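Local coordinates for CYTH domain-containing protein (Pyrococcus horikoshii, PDB 2DC4) that is of unknown function but belongs to the CYTH superfamily, and so may bind or hydrolyse triphosphate-containing compounds, at residues 109-113 with 124-130. Sequence-based numbering, arbitrary orientation.
Sequences NVTFE and LDIEVIT
T111 and E127 face each other as a hydrogen-bonded antiparallel pair: T111 N donates to E127 O at 2.8 Å, and E127 N returns a nearly straight bond to T111 O. E113 and D125 repeat this reciprocal pairing two residues on. Past V110 and V128, a non-hydrogen-bonded pair, I129 N adds a longer bond of 3.2 Å to N109 O.

Apolar contacts line one face of the sheet. V110 CG1, swung anti to its own backbone N (chi1 170°), meets I126 CG2 at 3.8 Å and also rests on one face of the F112 ring, toward its rim. L124 CD1 lies at the edge of that ring and is 4.1 Å from F112 CB. Helix 133-146 covers this layer, with I139 on V110, I140 on V128 and V143 on F112.

The opposite face carries T111 and the acids E113, D125 and E127. The extended chains of E113 and E127 bring E113 OE1 to 2.7 Å from E127 OE2, the carboxylate planes turned 74° apart. A water donates to E127 OE1 and, weakly, to E113 OE2, while D125 OD2 is hydrogen-bonded to the hydroxyl of Y159 and R102 makes a weak, long ion pair with E113. Cutting E113 back to an alanine is likely to leave R102 without this distant acidic mate and to open a gap beside E127.

Such a hairpin of strands 110-117 and 121-128, apolar toward helix 133-146 and rich in acidic side chains on its other face, with E4 beside E127, is consistent with the tunnel-like antiparallel barrel of CYTH proteins, whose relatives bind metal through interior acidic residues.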
ATOM      1  N   ASN A 109     -23.517   8.983 -15.629  1.00 23.83           N
ATOM      2  CA  ASN A 109     -22.431   8.013 -15.577  1.00 23.07           C
ATOM      3  C   ASN A 109     -21.132   8.562 -16.160  1.00 21.65           C
ATOM      4  O   ASN A 109     -20.183   7.818 -16.397  1.00 21.99           O
ATOM      5  CB  ASN A 109     -22.841   6.746 -16.323  1.00 27.64           C
ATOM      6  CG  ASN A 109     -23.116   6.998 -17.788  1.00 28.40           C
ATOM      7  OD1 ASN A 109     -23.643   8.051 -18.166  1.00 31.65           O
ATOM      8  ND2 ASN A 109     -22.775   6.030 -18.624  1.00 31.67           N
ATOM      9  N   VAL A 110     -21.100   9.868 -16.386  1.00 20.57           N
ATOM     10  CA  VAL A 110     -19.910  10.515 -16.933  1.00 19.52           C
ATOM     11  C   VAL A 110     -19.226  11.379 -15.886  1.00 18.88           C
ATOM     12  O   VAL A 110     -19.883  12.077 -15.115  1.00 20.04           O
ATOM     13  CB  VAL A 110     -20.266  11.405 -18.148  1.00 20.30           C
ATOM     14  CG1 VAL A 110     -19.066  12.267 -18.551  1.00 21.49           C
ATOM     15  CG2 VAL A 110     -20.692  10.529 -19.316  1.00 23.46           C
ATOM     16  N   THR A 111     -17.900  11.320 -15.867  1.00 19.70           N
ATOM     17  CA  THR A 111     -17.115  12.116 -14.945  1.00 17.86           C
ATOM     18  C   THR A 111     -16.170  12.980 -15.765  1.00 16.85           C
ATOM     19  O   THR A 111     -15.517  12.500 -16.694  1.00 18.17           O
ATOM     20  CB  THR A 111     -16.283  11.229 -13.995  1.00 18.86           C
ATOM     21  OG1 THR A 111     -17.166  10.418 -13.210  1.00 22.35           O
ATOM     22  CG2 THR A 111     -15.429  12.091 -13.066  1.00 21.61           C
ATOM     23  N   PHE A 112     -16.132  14.263 -15.432  1.00 16.70           N
ATOM     24  CA  PHE A 112     -15.252  15.195 -16.111  1.00 17.57           C
ATOM     25  C   PHE A 112     -14.114  15.513 -15.161  1.00 16.98           C
ATOM     26  O   PHE A 112     -14.348  15.889 -14.012  1.00 16.69           O
ATOM     27  CB  PHE A 112     -15.982  16.502 -16.444  1.00 17.80           C
ATOM     28  CG  PHE A 112     -17.190  16.325 -17.314  1.00 21.67           C
ATOM     29  CD1 PHE A 112     -18.447  16.125 -16.751  1.00 23.23           C
ATOM     30  CD2 PHE A 112     -17.069  16.345 -18.700  1.00 22.23           C
ATOM     31  CE1 PHE A 112     -19.570  15.947 -17.556  1.00 25.26           C
ATOM     32  CE2 PHE A 112     -18.183  16.167 -19.517  1.00 25.81           C
ATOM     33  CZ  PHE A 112     -19.437  15.967 -18.945  1.00 26.23           C
ATOM     34  N   GLU A 113     -12.883  15.343 -15.624  1.00 17.36           N
ATOM     35  CA  GLU A 113     -11.732  15.677 -14.795  1.00 17.30           C
ATOM     36  C   GLU A 113     -10.975  16.744 -15.570  1.00 15.14           C
ATOM     37  O   GLU A 113     -10.307  16.442 -16.557  1.00 15.85           O
ATOM     38  CB  GLU A 113     -10.835  14.457 -14.565  1.00 19.04           C
ATOM     39  CG  GLU A 113     -11.567  13.247 -13.974  1.00 26.46           C
ATOM     40  CD  GLU A 113     -10.633  12.111 -13.605  1.00 29.40           C
ATOM     41  OE1 GLU A 113      -9.713  11.802 -14.391  1.00 32.45           O
ATOM     42  OE2 GLU A 113     -10.832  11.512 -12.529  1.00 33.46           O
ATOM     43  N   LEU A 124      -8.647  17.828 -20.348  1.00 16.41           N
ATOM     44  CA  LEU A 124      -9.936  17.396 -19.829  1.00 17.55           C
ATOM     45  C   LEU A 124     -10.040  15.914 -20.108  1.00 16.68           C
ATOM     46  O   LEU A 124      -9.881  15.481 -21.247  1.00 16.25           O
ATOM     47  CB  LEU A 124     -11.103  18.102 -20.532  1.00 14.76           C
ATOM     48  CG  LEU A 124     -12.473  17.468 -20.220  1.00 14.36           C
ATOM     49  CD1 LEU A 124     -12.859  17.759 -18.776  1.00 16.00           C
ATOM     50  CD2 LEU A 124     -13.542  18.004 -21.170  1.00 16.57           C
ATOM     51  N   ASP A 125     -10.275  15.125 -19.065  1.00 15.95           N
ATOM     52  CA  ASP A 125     -10.457  13.700 -19.248  1.00 17.30           C
ATOM     53  C   ASP A 125     -11.953  13.469 -19.100  1.00 15.86           C
ATOM     54  O   ASP A 125     -12.564  13.937 -18.139  1.00 16.57           O
ATOM     55  CB  ASP A 125      -9.719  12.897 -18.171  1.00 20.58           C
ATOM     56  CG  ASP A 125      -8.240  12.756 -18.457  1.00 28.30           C
ATOM     57  OD1 ASP A 125      -7.894  12.273 -19.556  1.00 32.43           O
ATOM     58  OD2 ASP A 125      -7.420  13.112 -17.586  1.00 32.06           O
ATOM     59  N   ILE A 126     -12.550  12.790 -20.070  1.00 15.69           N
ATOM     60  CA  ILE A 126     -13.969  12.476 -19.987  1.00 16.49           C
ATOM     61  C   ILE A 126     -14.005  10.973 -19.763  1.00 16.45           C
ATOM     62  O   ILE A 126     -13.560  10.190 -20.609  1.00 15.15           O
ATOM     63  CB  ILE A 126     -14.733  12.836 -21.280  1.00 16.02           C
ATOM     64  CG1 ILE A 126     -14.559  14.326 -21.594  1.00 15.01           C
ATOM     65  CG2 ILE A 126     -16.220  12.499 -21.107  1.00 16.87           C
ATOM     66  CD1 ILE A 126     -15.364  14.795 -22.814  1.00 15.28           C
ATOM     67  N   GLU A 127     -14.531  10.579 -18.610  1.00 18.07           N
ATOM     68  CA  GLU A 127     -14.582   9.181 -18.199  1.00 20.74           C
ATOM     69  C   GLU A 127     -16.024   8.678 -18.099  1.00 19.62           C
ATOM     70  O   GLU A 127     -16.932   9.392 -17.694  1.00 20.47           O
ATOM     71  CB  GLU A 127     -13.892   9.058 -16.840  1.00 24.06           C
ATOM     72  CG  GLU A 127     -12.368   9.023 -16.962  1.00 32.68           C
ATOM     73  CD  GLU A 127     -11.758   8.841 -15.590  1.00 37.44           C
ATOM     74  OE1 GLU A 127     -12.276   8.044 -14.821  1.00 39.53           O
ATOM     75  OE2 GLU A 127     -10.765   9.505 -15.300  1.00 42.07           O
ATOM     76  N   VAL A 128     -16.242   7.419 -18.450  1.00 20.51           N
ATOM     77  CA  VAL A 128     -17.578   6.849 -18.346  1.00 23.11           C
ATOM     78  C   VAL A 128     -17.500   5.469 -17.721  1.00 23.71           C
ATOM     79  O   VAL A 128     -16.492   4.774 -17.847  1.00 21.82           O
ATOM     80  CB  VAL A 128     -18.254   6.743 -19.738  1.00 22.24           C
ATOM     81  CG1 VAL A 128     -17.483   5.782 -20.615  1.00 23.84           C
ATOM     82  CG2 VAL A 128     -19.702   6.290 -19.590  1.00 25.81           C
ATOM     83  N   ILE A 129     -18.564   5.082 -17.026  1.00 26.42           N
ATOM     84  CA  ILE A 129     -18.631   3.767 -16.403  1.00 30.48           C
ATOM     85  C   ILE A 129     -19.563   2.916 -17.260  1.00 31.44           C
ATOM     86  O   ILE A 129     -20.723   3.272 -17.454  1.00 32.63           O
ATOM     87  CB  ILE A 129     -19.200   3.860 -14.974  1.00 32.90           C
ATOM     88  CG1 ILE A 129     -18.310   4.767 -14.121  1.00 34.05           C
ATOM     89  CG2 ILE A 129     -19.291   2.469 -14.357  1.00 33.58           C
ATOM     90  CD1 ILE A 129     -18.852   5.019 -12.724  1.00 37.36           C
ATOM     91  N   THR A 130     -19.050   1.808 -17.787  1.00 34.12           N
ATOM     92  CA  THR A 130     -19.852   0.929 -18.638  1.00 35.31           C
ATOM     93  C   THR A 130     -19.259  -0.474 -18.741  1.00 35.96           C
ATOM     94  O   THR A 130     -18.047  -0.663 -18.633  1.00 36.59           O
ATOM     95  CB  THR A 130     -19.988   1.518 -20.068  1.00 37.22           C
ATOM     96  OG1 THR A 130     -20.668   2.778 -20.004  1.00 39.28           O
ATOM     97  CG2 THR A 130     -20.772   0.578 -20.970  1.00 37.98           C
TER
HETATM   98  O   HOH W   1      -7.495  10.896 -15.799  1.00 30.55           O
HETATM   99  O   HOH W   2      -7.747  13.225 -15.085  1.00 43.81           O
HETATM  100  O   HOH W   3     -13.224   9.138 -11.908  1.00 53.01           O